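Side-chain contacts in G/U mismatch-specific DNA glycosylase (Deinococcus radiodurans, PDB 2C2Q), which belongs to the uracil-DNA glycosylase superfamily and folds as a single-chain alpha/beta enzyme around a largely parallel central sheet: residues A[21-24]-A[25-28]; A[54-57]-A[58-62]; A[72-75]-A[76-79]; A[147-150]-A[151-154]; A[178-181]-A[182-186]. The protein carries 1 engineered substitution. One frame throughout, in Å; residues are numbered along the deposited sequence.

Contact 1: residues A[21-24]-A[25-28]; sequences VLQP and GLTL
L26 folds back against Q23 across a bend, and their side chains meet near their bases at about a right angle. CG of L26 rests 3.9 Å from CG of Q23, while the L26 methyl CD1 lies 3.6 Å from the carbonyl oxygen Q23 O and 4.2 Å from L22 CA. It is therefore the glutamine's CG methylene and its backbone, not the side-chain carboxamide, that receive the leucine. Q23 CG stands between its own backbone N and carbonyl carbon (chi1 63°), which places that methylene beside L26; beyond it the chain runs out extended toward a partly exposed surface. The polar atoms of the bend are joined through an ordered water, which donates to Q23 O at 2.7 Å and accepts from L26 N at 2.9 Å. In this way the water spans a gap that the two backbone groups do not close directly. P24 and G25 turn the chain between them, G25 with a positive phi of 80°. Further out, backbone hydrogen bonds tie V21 to L82 and L26 to R116. L22 packs on K109 and Y113 of helix 103-113, which P24 also touches through Y113, while T27 and L28 lean on helix 171-188. The bend touches both helices and leads into strand 28-32, beside strand 117-120.

Contact 2: residues A[54-57]-A[58-62]; sequences WRTL and HAVGL
L57 and L62 come together at the end of a helix, their side chains crossing obliquely so that one branch of each meets: CD2 of L57 is 3.8 Å from CD1 of L62. In both leucines CG lies anti to the carbonyl carbon (chi1 -64° and -76°), which lets these branches converge. CB of L62 is also 3.5 Å from L57 O, the same oxygen that accepts from L62 N at 2.8 Å. On another side of the turn V60 faces T56. Its CG2 lies 3.3 Å from T56 O, while CG1 only approaches the threonine methyl CG2, at 4.4 Å; the T56 hydroxyl is engaged with K52 O. Helical bonding persists up to V60, whose N donates to T56 O at 3.0 Å. The chain then changes hand at G61, with phi 65°, and G61 N bonds back to H58 O at 3.1 Å. L57 packs beyond the turn on L30 and W173, and L62 on L28 and V180, so the leucine pair faces the protein core. A six-to-one bond from L62 N enclosing a five-to-two bond from G61 N, with apolar side chains meeting across the reversal, is the hallmark of the Schellman motif.

Contact 3: residues A[72-75]-A[76-79]; sequences YATL and PQYG
P76 and A73 meet in the close-packed part of this 3-10 segment, where the ring carbon P76 CD lies 3.1 Å from A73 O, the place where a 3-10 turn would otherwise put an amide N-H. The next carbonyls do find donors: Q77 N bonds to T74 O at 3.0 Å and Y78 N to L75 O at 2.9 Å. T74 O is also approached by the Q77 side chain, whose CG comes within 3.1 Å of it; a chi1 of 77° turns that methylene back over the preceding turn. The same CG lies over the centre of the Y78 ring, 3.6 Å above its plane. L75 turns inward, its side chain packing on L80 and L82 of strand 80-84 and on W54. The outer ends of T74 and Q77 make the looser side, nearer solvent. There the two side chains run alongside each other in the same direction, with Q77 NE2 no closer than 3.7 Å to T74 CB; the threonine hydroxyl bonds instead to E71 O. Much of the contact is thus C-H groups set against carbonyl oxygens, with two N-H bonds among them. Having no N-H, P76 leaves one step out of the bonding series: its ring CD occupies the place a donor would take, and the series resumes at Q77.

Contact 4: residues A[147-150]-A[151-154]; sequences DWPA and ETEL
W148 lies across T152 and L154 where a type I beta turn, P149 to T152, leads the chain into strand 153-156 of the central sheet. From CB, which points toward residues 151-154, the indole is carried forward with CG anti to the backbone N (chi1 -153°). The five-membered ring arrives first: CD1 comes edge-on to T152 O at 2.9 Å, with the oxygen near the ring plane. NE1 follows, 3.2 Å from the T152 methyl CG2; the indole N-H is poorly aimed at T152 O, and that oxygen accepts from Q144 NE2 instead. Further along, CE2 and then CZ2 pass under L154, whose methyl CD1 stands 3.7 Å from CE2 and lies over one face of the six-membered ring in a CH-pi contact, 4.0 Å from the centroid and 21° off the normal. T152 O is thus at the edge of the indole and L154 CD1 over one face, while the T152 methyl approaches NE1 obliquely from the other side. Outside the turn the ring also touches R107 of helix 103-113 and V118 of strand 117-120. The turn is closed by T152 N, which donates to P149 O at 2.8 Å. Next to this bond the side chains of P149 and T152 extend in parallel, and T152 OG1, itself hydrogen-bonded to P115 O, lies 3.3 Å from P149 CB.

Contact 5: residues A[178-181]-A[182-186]; sequences DRVR and ELRGA
Four consecutive helical bonds join 178-181 to 182-186, from E182 N to D178 O through G185 N to R181 O, the bond of R184 N to V180 O being the straightest at 171°. Over this frame R179 reaches forward, toward the C-terminal end, to E182 and L183. Its chain leaves with CG anti to the backbone N and then bends at chi2 (62°), bringing the guanidinium over the next turn. NH1 forms a salt bridge with E182 OE2 at 2.7 Å, and CD of R179 lies 3.1 Å from the same oxygen. The two flat groups stand almost perpendicular, 83° apart, and the nitrogen meets OE2 from above the carboxylate plane. L183 supports the guanidinium from one face: its CG sits 3.8 Å over the centre and its methyl CD2 is 3.6 Å from NH2. This apolar floor, the E182 bond and a salt bridge from NE to E153 probably limit its rotation. R179, E182 and L183 belong to helix 171-188, which packs against the central sheet of this UDG-like alpha/beta fold, with R179, V180 and L183 touching I117 of strand 117-120. One turn further on, R184 runs alongside V180, with V180 CG1 3.8 Å from R184 CD; the far end of R184 bonds to T27 OG1. R181 has its own salt bridge, to D178: its NH1 is 2.9 Å from D178 OD1, which lies in the guanidinium plane at its edge, and its NH2 serves V60 O and G61 O.

In the fold
Contact 5 ties three of the others together through its arginines. R181 NH2 meets V60 O of contact 2 at 2.8 Å, R184 NH1 probably bonds to T27 OG1 of contact 1 at 3.0 Å, and R179 NE forms a salt bridge with E153 OE1 of contact 4 at 2.9 Å. Contacts 1 and 3 are close neighbours, with centres about 9 Å apart, and L28 N probably donates to G79 O at 3.1 Å. Contact 2 adds W54, whose CH2 lies 3.6 Å from CB of Y72 in contact 3. Contact 4 stands apart from contacts 2 and 3, its nearest atoms about 11 Å from each.

Contact 1: residues A[21-24]-A[25-28]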
loop_
_atom_site.group_PDB
_atom_site.type_symbol
_atom_site.label_atom_id
_atom_site.label_comp_id
_atom_site.label_asym_id
_atom_site.label_seq_id
_atom_site.Cartn_x
_atom_site.Cartn_y
_atom_site.Cartn_z
ATOM N N VAL A 21 -1.367 -5.134 8.168
ATOM C CA VAL A 21 -0.279 -6.085 8.243
ATOM C C VAL A 21 0.988 -5.250 8.427
ATOM O O VAL A 21 1.542 -4.674 7.455
ATOM C CB VAL A 21 -0.198 -6.942 6.948
ATOM C CG1 VAL A 21 0.972 -7.918 6.956
ATOM C CG2 VAL A 21 -1.557 -7.629 6.695
ATOM N N LEU A 22 1.450 -5.164 9.661
ATOM C CA LEU A 22 2.479 -4.173 9.995
ATOM C C LEU A 22 3.290 -4.764 11.102
ATOM O O LEU A 22 2.737 -5.437 12.000
ATOM C CB LEU A 22 1.886 -2.809 10.445
ATOM C CG LEU A 22 1.128 -1.980 9.391
ATOM C CD1 LEU A 22 0.456 -0.770 10.045
ATOM C CD2 LEU A 22 2.127 -1.564 8.245
ATOM N N GLN A 23 4.588 -4.505 11.042
ATOM C CA GLN A 23 5.543 -4.979 12.063
ATOM C C GLN A 23 6.850 -4.219 11.805
ATOM O O GLN A 23 7.050 -3.698 10.694
ATOM C CB GLN A 23 5.703 -6.506 11.999
ATOM C CG GLN A 23 6.275 -7.049 10.712
ATOM C CD GLN A 23 6.285 -8.533 10.684
ATOM O OE1 GLN A 23 5.253 -9.170 10.929
ATOM N NE2 GLN A 23 7.414 -9.108 10.320
ATOM N N PRO A 24 7.724 -4.099 12.808
ATOM C CA PRO A 24 9.082 -3.560 12.559
ATOM C C PRO A 24 9.883 -4.279 11.451
ATOM O O PRO A 24 9.689 -5.486 11.166
ATOM C CB PRO A 24 9.803 -3.787 13.916
ATOM C CG PRO A 24 8.692 -3.813 14.936
ATOM C CD PRO A 24 7.515 -4.501 14.227
ATOM N N GLY A 25 10.801 -3.547 10.828
ATOM C CA GLY A 25 11.767 -4.222 9.922
ATOM C C GLY A 25 11.288 -4.576 8.517
ATOM O O GLY A 25 11.926 -5.375 7.813
ATOM N N LEU A 26 10.128 -4.059 8.092
ATOM C CA LEU A 26 9.628 -4.399 6.772
ATOM C C LEU A 26 10.358 -3.594 5.704
ATOM O O LEU A 26 10.710 -2.470 5.950
ATOM C CB LEU A 26 8.120 -4.121 6.630
ATOM C CG LEU A 26 7.201 -5.104 7.434
ATOM C CD1 LEU A 26 5.804 -4.416 7.423
ATOM C CD2 LEU A 26 7.109 -6.426 6.831
ATOM N N THR A 27 10.508 -4.235 4.567
ATOM C CA THR A 27 11.066 -3.550 3.379
ATOM C C THR A 27 10.059 -2.581 2.728
ATOM O O THR A 27 10.416 -1.459 2.274
ATOM C CB THR A 27 11.614 -4.570 2.368
ATOM O OG1 THR A 27 12.585 -5.442 3.012
ATOM C CG2 THR A 27 12.430 -3.804 1.322
ATOM N N LEU A 28 8.800 -2.967 2.675
ATOM C CA LEU A 28 7.876 -2.234 1.864
ATOM C C LEU A 28 6.468 -2.371 2.476
ATOM O O LEU A 28 6.016 -3.490 2.684
ATOM C CB LEU A 28 7.844 -2.846 0.453
ATOM C CG LEU A 28 6.638 -2.479 -0.490
ATOM C CD1 LEU A 28 6.623 -0.957 -0.746
ATOM C CD2 LEU A 28 6.689 -3.278 -1.801
HETATM O O HOH W 1 8.470 -1.963 9.183
#

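Contact 2: residues A[54-57]-A[58-62]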
loop_
_atom_site.group_PDB
_atom_site.type_symbol
_atom_site.label_atom_id
_atom_site.label_comp_id
_atom_site.label_asym_id
_atom_site.label_seq_id
_atom_site.Cartn_x
_atom_site.Cartn_y
_atom_site.Cartn_z
ATOM N N TRP A 54 -2.524 -8.622 -6.933
ATOM C CA TRP A 54 -1.864 -9.913 -6.583
ATOM C C TRP A 54 -1.026 -10.480 -7.760
ATOM O O TRP A 54 0.142 -10.826 -7.567
ATOM C CB TRP A 54 -2.824 -10.924 -6.028
ATOM C CG TRP A 54 -3.409 -10.440 -4.730
ATOM C CD1 TRP A 54 -4.683 -10.059 -4.528
ATOM C CD2 TRP A 54 -2.701 -10.215 -3.471
ATOM N NE1 TRP A 54 -4.861 -9.645 -3.214
ATOM C CE2 TRP A 54 -3.662 -9.680 -2.553
ATOM C CE3 TRP A 54 -1.366 -10.375 -3.041
ATOM C CZ2 TRP A 54 -3.355 -9.407 -1.213
ATOM C CZ3 TRP A 54 -1.043 -10.063 -1.703
ATOM C CH2 TRP A 54 -2.044 -9.579 -0.811
ATOM N N ARG A 55 -1.600 -10.388 -8.950
ATOM C CA ARG A 55 -0.853 -10.733 -10.215
ATOM C C ARG A 55 0.401 -9.869 -10.321
ATOM O O ARG A 55 1.497 -10.380 -10.606
ATOM C CB ARG A 55 -1.755 -10.448 -11.399
ATOM C CG ARG A 55 -1.207 -10.710 -12.814
ATOM C CD ARG A 55 -2.391 -10.507 -13.837
ATOM N NE ARG A 55 -3.664 -10.533 -13.071
ATOM C CZ ARG A 55 -4.755 -9.806 -13.337
ATOM N NH1 ARG A 55 -4.799 -9.001 -14.408
ATOM N NH2 ARG A 55 -5.829 -9.906 -12.542
ATOM N N THR A 56 0.253 -8.550 -10.127
ATOM C CA THR A 56 1.344 -7.630 -10.282
ATOM C C THR A 56 2.476 -7.909 -9.302
ATOM O O THR A 56 3.634 -7.984 -9.685
ATOM C CB THR A 56 0.847 -6.136 -10.224
ATOM O OG1 THR A 56 -0.132 -5.913 -11.273
ATOM C CG2 THR A 56 1.992 -5.127 -10.416
ATOM N N LEU A 57 2.165 -8.121 -8.017
ATOM C CA LEU A 57 3.260 -8.485 -7.113
ATOM C C LEU A 57 4.062 -9.709 -7.596
ATOM O O LEU A 57 5.270 -9.723 -7.401
ATOM C CB LEU A 57 2.721 -8.812 -5.706
ATOM C CG LEU A 57 2.025 -7.711 -4.891
ATOM C CD1 LEU A 57 1.943 -8.044 -3.416
ATOM C CD2 LEU A 57 2.321 -6.285 -5.091
ATOM N N HIS A 58 3.372 -10.724 -8.108
ATOM C CA HIS A 58 4.013 -11.952 -8.659
ATOM C C HIS A 58 4.846 -11.571 -9.900
ATOM O O HIS A 58 6.042 -11.934 -9.991
ATOM C CB HIS A 58 2.980 -12.964 -9.041
ATOM C CG HIS A 58 3.567 -14.258 -9.517
ATOM N ND1 HIS A 58 2.882 -15.124 -10.349
ATOM C CD2 HIS A 58 4.757 -14.843 -9.245
ATOM C CE1 HIS A 58 3.644 -16.182 -10.584
ATOM N NE2 HIS A 58 4.784 -16.038 -9.925
ATOM N N ALA A 59 4.223 -10.804 -10.806
ATOM C CA ALA A 59 4.828 -10.412 -12.105
ATOM C C ALA A 59 6.171 -9.747 -11.888
ATOM O O ALA A 59 7.132 -10.015 -12.660
ATOM C CB ALA A 59 3.923 -9.446 -12.885
ATOM N N VAL A 60 6.250 -8.878 -10.878
ATOM C CA VAL A 60 7.420 -8.035 -10.613
ATOM C C VAL A 60 8.400 -8.579 -9.574
ATOM O O VAL A 60 9.371 -7.907 -9.208
ATOM C CB VAL A 60 7.068 -6.535 -10.341
ATOM C CG1 VAL A 60 6.162 -5.968 -11.444
ATOM C CG2 VAL A 60 6.384 -6.308 -8.946
ATOM N N GLY A 61 8.096 -9.802 -9.148
ATOM C CA GLY A 61 8.866 -10.611 -8.187
ATOM C C GLY A 61 8.906 -9.995 -6.799
ATOM O O GLY A 61 9.907 -10.081 -6.111
ATOM N N LEU A 62 7.844 -9.306 -6.392
ATOM C CA LEU A 62 7.704 -8.925 -4.957
ATOM C C LEU A 62 7.311 -10.164 -4.177
ATOM O O LEU A 62 7.688 -10.322 -2.982
ATOM C CB LEU A 62 6.682 -7.789 -4.795
ATOM C CG LEU A 62 7.165 -6.411 -5.202
ATOM C CD1 LEU A 62 6.044 -5.374 -5.346
ATOM C CD2 LEU A 62 8.278 -5.942 -4.240
#

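Contact 3: residues A[72-75]-A[76-79]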
loop_
_atom_site.group_PDB
_atom_site.type_symbol
_atom_site.label_atom_id
_atom_site.label_comp_id
_atom_site.label_asym_id
_atom_site.label_seq_id
_atom_site.Cartn_x
_atom_site.Cartn_y
_atom_site.Cartn_z
ATOM N N TYR A 72 -3.127 -12.572 2.345
ATOM C CA TYR A 72 -2.487 -11.275 2.439
ATOM C C TYR A 72 -1.553 -11.104 3.655
ATOM O O TYR A 72 -0.519 -10.402 3.600
ATOM C CB TYR A 72 -3.541 -10.184 2.422
ATOM C CG TYR A 72 -4.340 -10.129 3.711
ATOM C CD1 TYR A 72 -3.972 -9.209 4.702
ATOM C CD2 TYR A 72 -5.451 -10.988 3.920
ATOM C CE1 TYR A 72 -4.670 -9.124 5.949
ATOM C CE2 TYR A 72 -6.187 -10.931 5.156
ATOM C CZ TYR A 72 -5.785 -9.988 6.137
ATOM O OH TYR A 72 -6.470 -9.893 7.351
ATOM N N ALA A 73 -1.940 -11.710 4.785
ATOM C CA ALA A 73 -1.165 -11.576 6.004
ATOM C C ALA A 73 0.190 -12.272 6.015
ATOM O O ALA A 73 0.982 -12.051 6.933
ATOM C CB ALA A 73 -1.997 -11.959 7.302
ATOM N N THR A 74 0.471 -13.107 4.987
ATOM C CA THR A 74 1.722 -13.792 4.899
ATOM C C THR A 74 2.807 -12.921 4.278
ATOM O O THR A 74 3.986 -13.272 4.281
ATOM C CB THR A 74 1.582 -15.097 4.090
ATOM O OG1 THR A 74 1.320 -14.778 2.700
ATOM C CG2 THR A 74 0.373 -15.978 4.564
ATOM N N LEU A 75 2.416 -11.753 3.776
ATOM C CA LEU A 75 3.371 -10.924 3.084
ATOM C C LEU A 75 4.659 -10.586 3.856
ATOM O O LEU A 75 5.702 -10.357 3.219
ATOM C CB LEU A 75 2.714 -9.607 2.596
ATOM C CG LEU A 75 1.802 -9.713 1.353
ATOM C CD1 LEU A 75 1.219 -8.326 1.041
ATOM C CD2 LEU A 75 2.637 -10.234 0.162
ATOM N N PRO A 76 4.622 -10.457 5.189
ATOM C CA PRO A 76 5.870 -10.140 5.892
ATOM C C PRO A 76 7.009 -11.141 5.704
ATOM O O PRO A 76 8.175 -10.760 5.896
ATOM C CB PRO A 76 5.453 -10.058 7.381
ATOM C CG PRO A 76 4.027 -9.634 7.307
ATOM C CD PRO A 76 3.464 -10.407 6.126
ATOM N N GLN A 77 6.693 -12.371 5.343
ATOM C CA GLN A 77 7.740 -13.357 5.095
ATOM C C GLN A 77 8.587 -12.926 3.851
ATOM O O GLN A 77 9.705 -13.389 3.636
ATOM C CB GLN A 77 7.133 -14.751 4.971
ATOM C CG GLN A 77 6.450 -15.055 3.632
ATOM C CD GLN A 77 5.919 -16.422 3.547
ATOM O OE1 GLN A 77 6.557 -17.404 4.026
ATOM N NE2 GLN A 77 4.750 -16.548 2.904
ATOM N N TYR A 78 8.032 -12.016 3.068
ATOM C CA TYR A 78 8.707 -11.443 1.887
ATOM C C TYR A 78 9.132 -10.015 2.149
ATOM O O TYR A 78 9.568 -9.313 1.239
ATOM C CB TYR A 78 7.758 -11.554 0.657
ATOM C CG TYR A 78 7.306 -12.974 0.392
ATOM C CD1 TYR A 78 8.230 -13.992 0.292
ATOM C CD2 TYR A 78 5.953 -13.289 0.220
ATOM C CE1 TYR A 78 7.845 -15.310 0.042
ATOM C CE2 TYR A 78 5.565 -14.575 -0.026
ATOM C CZ TYR A 78 6.511 -15.587 -0.105
ATOM O OH TYR A 78 6.118 -16.878 -0.374
ATOM N N GLY A 79 9.004 -9.578 3.402
ATOM C CA GLY A 79 9.307 -8.221 3.822
ATOM C C GLY A 79 8.294 -7.138 3.432
ATOM O O GLY A 79 8.588 -5.945 3.489
#

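Contact 4: residues A[147-150]-A[151-154]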
loop_
_atom_site.group_PDB
_atom_site.type_symbol
_atom_site.label_atom_id
_atom_site.label_comp_id
_atom_site.label_asym_id
_atom_site.label_seq_id
_atom_site.Cartn_x
_atom_site.Cartn_y
_atom_site.Cartn_z
ATOM N N ASP A 147 6.813 15.414 7.275
ATOM C CA ASP A 147 8.079 14.734 7.459
ATOM C C ASP A 147 7.952 13.257 7.827
ATOM O O ASP A 147 6.870 12.780 8.152
ATOM C CB ASP A 147 9.067 15.481 8.341
ATOM C CG ASP A 147 10.471 15.275 7.853
ATOM O OD1 ASP A 147 11.394 15.069 8.683
ATOM O OD2 ASP A 147 10.724 15.254 6.627
ATOM N N TRP A 148 9.082 12.552 7.781
ATOM C CA TRP A 148 9.060 11.176 7.372
ATOM C C TRP A 148 10.435 10.610 7.715
ATOM O O TRP A 148 11.472 11.298 7.530
ATOM C CB TRP A 148 8.835 11.211 5.838
ATOM C CG TRP A 148 8.181 10.053 5.200
ATOM C CD1 TRP A 148 8.812 9.037 4.543
ATOM C CD2 TRP A 148 6.770 9.779 5.103
ATOM N NE1 TRP A 148 7.890 8.136 4.068
ATOM C CE2 TRP A 148 6.628 8.566 4.391
ATOM C CE3 TRP A 148 5.613 10.424 5.552
ATOM C CZ2 TRP A 148 5.366 7.981 4.121
ATOM C CZ3 TRP A 148 4.356 9.836 5.290
ATOM C CH2 TRP A 148 4.250 8.629 4.597
ATOM N N PRO A 149 10.484 9.373 8.205
ATOM C CA PRO A 149 11.777 8.759 8.497
ATOM C C PRO A 149 12.574 8.778 7.179
ATOM O O PRO A 149 12.047 8.353 6.118
ATOM C CB PRO A 149 11.410 7.328 8.938
ATOM C CG PRO A 149 9.913 7.437 9.393
ATOM C CD PRO A 149 9.350 8.452 8.445
ATOM N N ALA A 150 13.813 9.270 7.242
ATOM C CA ALA A 150 14.614 9.507 6.051
ATOM C C ALA A 150 14.931 8.189 5.378
ATOM O O ALA A 150 15.256 8.140 4.172
ATOM C CB ALA A 150 15.938 10.162 6.440
ATOM N N GLU A 151 14.874 7.113 6.164
ATOM C CA GLU A 151 15.270 5.817 5.595
ATOM C C GLU A 151 14.011 5.152 5.073
ATOM O O GLU A 151 14.076 4.003 4.564
ATOM C CB GLU A 151 16.043 4.961 6.602
ATOM C CG GLU A 151 17.515 5.421 6.698
ATOM C CD GLU A 151 18.243 4.925 7.938
ATOM O OE1 GLU A 151 17.603 4.863 9.024
ATOM O OE2 GLU A 151 19.482 4.617 7.806
ATOM N N THR A 152 12.917 5.913 5.142
ATOM C CA THR A 152 11.573 5.494 4.577
ATOM C C THR A 152 11.285 6.269 3.277
ATOM O O THR A 152 10.870 7.391 3.309
ATOM C CB THR A 152 10.382 5.764 5.562
ATOM O OG1 THR A 152 10.534 4.979 6.758
ATOM C CG2 THR A 152 9.017 5.254 4.926
ATOM N N GLU A 153 11.552 5.628 2.167
ATOM C CA GLU A 153 11.293 6.191 0.834
ATOM C C GLU A 153 9.799 6.111 0.542
ATOM O O GLU A 153 9.099 5.237 1.061
ATOM C CB GLU A 153 11.919 5.288 -0.207
ATOM C CG GLU A 153 13.411 5.179 -0.329
ATOM C CD GLU A 153 13.751 4.082 -1.353
ATOM O OE1 GLU A 153 14.504 3.193 -0.992
ATOM O OE2 GLU A 153 13.263 4.082 -2.556
ATOM N N LEU A 154 9.322 6.977 -0.355
ATOM C CA LEU A 154 7.862 7.078 -0.600
ATOM C C LEU A 154 7.658 6.935 -2.104
ATOM O O LEU A 154 8.388 7.531 -2.916
ATOM C CB LEU A 154 7.390 8.418 -0.101
ATOM C CG LEU A 154 5.957 8.825 0.258
ATOM C CD1 LEU A 154 6.119 10.095 1.036
ATOM C CD2 LEU A 154 5.060 9.032 -0.973
#

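Contact 5: residues A[178-181]-A[182-186]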
loop_
_atom_site.group_PDB
_atom_site.type_symbol
_atom_site.label_atom_id
_atom_site.label_comp_id
_atom_site.label_asym_id
_atom_site.label_seq_id
_atom_site.Cartn_x
_atom_site.Cartn_y
_atom_site.Cartn_z
ATOM N N ASP A 178 12.348 -4.152 -8.161
ATOM C CA ASP A 178 13.811 -4.164 -8.320
ATOM C C ASP A 178 14.449 -3.532 -7.109
ATOM O O ASP A 178 15.477 -4.037 -6.612
ATOM C CB ASP A 178 14.150 -3.272 -9.497
ATOM C CG ASP A 178 13.861 -3.937 -10.823
ATOM O OD1 ASP A 178 13.549 -5.178 -10.882
ATOM O OD2 ASP A 178 13.949 -3.262 -11.848
ATOM N N ARG A 179 13.869 -2.411 -6.684
ATOM C CA ARG A 179 14.303 -1.673 -5.480
ATOM C C ARG A 179 14.213 -2.500 -4.184
ATOM O O ARG A 179 15.124 -2.435 -3.335
ATOM C CB ARG A 179 13.527 -0.379 -5.308
ATOM C CG ARG A 179 13.989 0.436 -4.082
ATOM C CD ARG A 179 15.460 0.886 -4.174
ATOM N NE ARG A 179 15.839 1.675 -3.025
ATOM C CZ ARG A 179 17.041 1.602 -2.438
ATOM N NH1 ARG A 179 17.982 0.793 -2.926
ATOM N NH2 ARG A 179 17.286 2.348 -1.371
ATOM N N VAL A 180 13.136 -3.277 -4.047
ATOM C CA VAL A 180 12.983 -4.193 -2.920
ATOM C C VAL A 180 14.044 -5.314 -2.984
ATOM O O VAL A 180 14.706 -5.624 -1.967
ATOM C CB VAL A 180 11.523 -4.757 -2.837
ATOM C CG1 VAL A 180 11.437 -5.972 -1.902
ATOM C CG2 VAL A 180 10.600 -3.657 -2.416
ATOM N N ARG A 181 14.204 -5.912 -4.172
ATOM C CA ARG A 181 15.280 -6.886 -4.418
ATOM C C ARG A 181 16.657 -6.319 -4.027
ATOM O O ARG A 181 17.455 -6.977 -3.372
ATOM C CB ARG A 181 15.263 -7.199 -5.914
ATOM C CG ARG A 181 15.994 -8.432 -6.390
ATOM C CD ARG A 181 15.400 -8.925 -7.762
ATOM N NE ARG A 181 13.952 -9.167 -7.631
ATOM C CZ ARG A 181 12.952 -8.484 -8.243
ATOM N NH1 ARG A 181 13.174 -7.487 -9.117
ATOM N NH2 ARG A 181 11.690 -8.817 -7.974
ATOM N N GLU A 182 16.913 -5.089 -4.443
ATOM C CA GLU A 182 18.177 -4.387 -4.189
ATOM C C GLU A 182 18.400 -4.142 -2.686
ATOM O O GLU A 182 19.517 -4.246 -2.172
ATOM C CB GLU A 182 18.085 -3.055 -4.898
ATOM C CG GLU A 182 19.222 -2.083 -4.694
ATOM C CD GLU A 182 19.091 -0.846 -5.573
ATOM O OE1 GLU A 182 20.036 -0.565 -6.360
ATOM O OE2 GLU A 182 18.077 -0.121 -5.497
ATOM N N LEU A 183 17.337 -3.777 -1.982
ATOM C CA LEU A 183 17.454 -3.562 -0.536
ATOM C C LEU A 183 17.687 -4.877 0.195
ATOM O O LEU A 183 18.573 -4.957 1.046
ATOM C CB LEU A 183 16.204 -2.867 0.009
ATOM C CG LEU A 183 16.165 -1.365 -0.189
ATOM C CD1 LEU A 183 14.727 -0.848 0.035
ATOM C CD2 LEU A 183 17.196 -0.622 0.708
ATOM N N ARG A 184 16.878 -5.888 -0.102
ATOM C CA ARG A 184 16.954 -7.179 0.566
ATOM C C ARG A 184 18.292 -7.849 0.214
ATOM O O ARG A 184 18.809 -8.648 0.983
ATOM C CB ARG A 184 15.730 -8.059 0.225
ATOM C CG ARG A 184 14.401 -7.457 0.734
ATOM C CD ARG A 184 13.171 -8.329 0.519
ATOM N NE ARG A 184 13.150 -9.516 1.368
ATOM C CZ ARG A 184 12.962 -9.515 2.699
ATOM N NH1 ARG A 184 12.811 -8.367 3.398
ATOM N NH2 ARG A 184 12.943 -10.683 3.338
ATOM N N GLY A 185 18.867 -7.478 -0.922
ATOM C CA GLY A 185 20.177 -8.021 -1.305
ATOM C C GLY A 185 21.339 -7.301 -0.628
ATOM O O GLY A 185 22.359 -7.926 -0.303
ATOM N N ALA A 186 21.220 -5.978 -0.462
ATOM C CA ALA A 186 22.216 -5.219 0.316
ATOM C C ALA A 186 22.163 -5.756 1.766
ATOM O O ALA A 186 23.208 -5.991 2.380
ATOM C CB ALA A 186 21.917 -3.732 0.286
#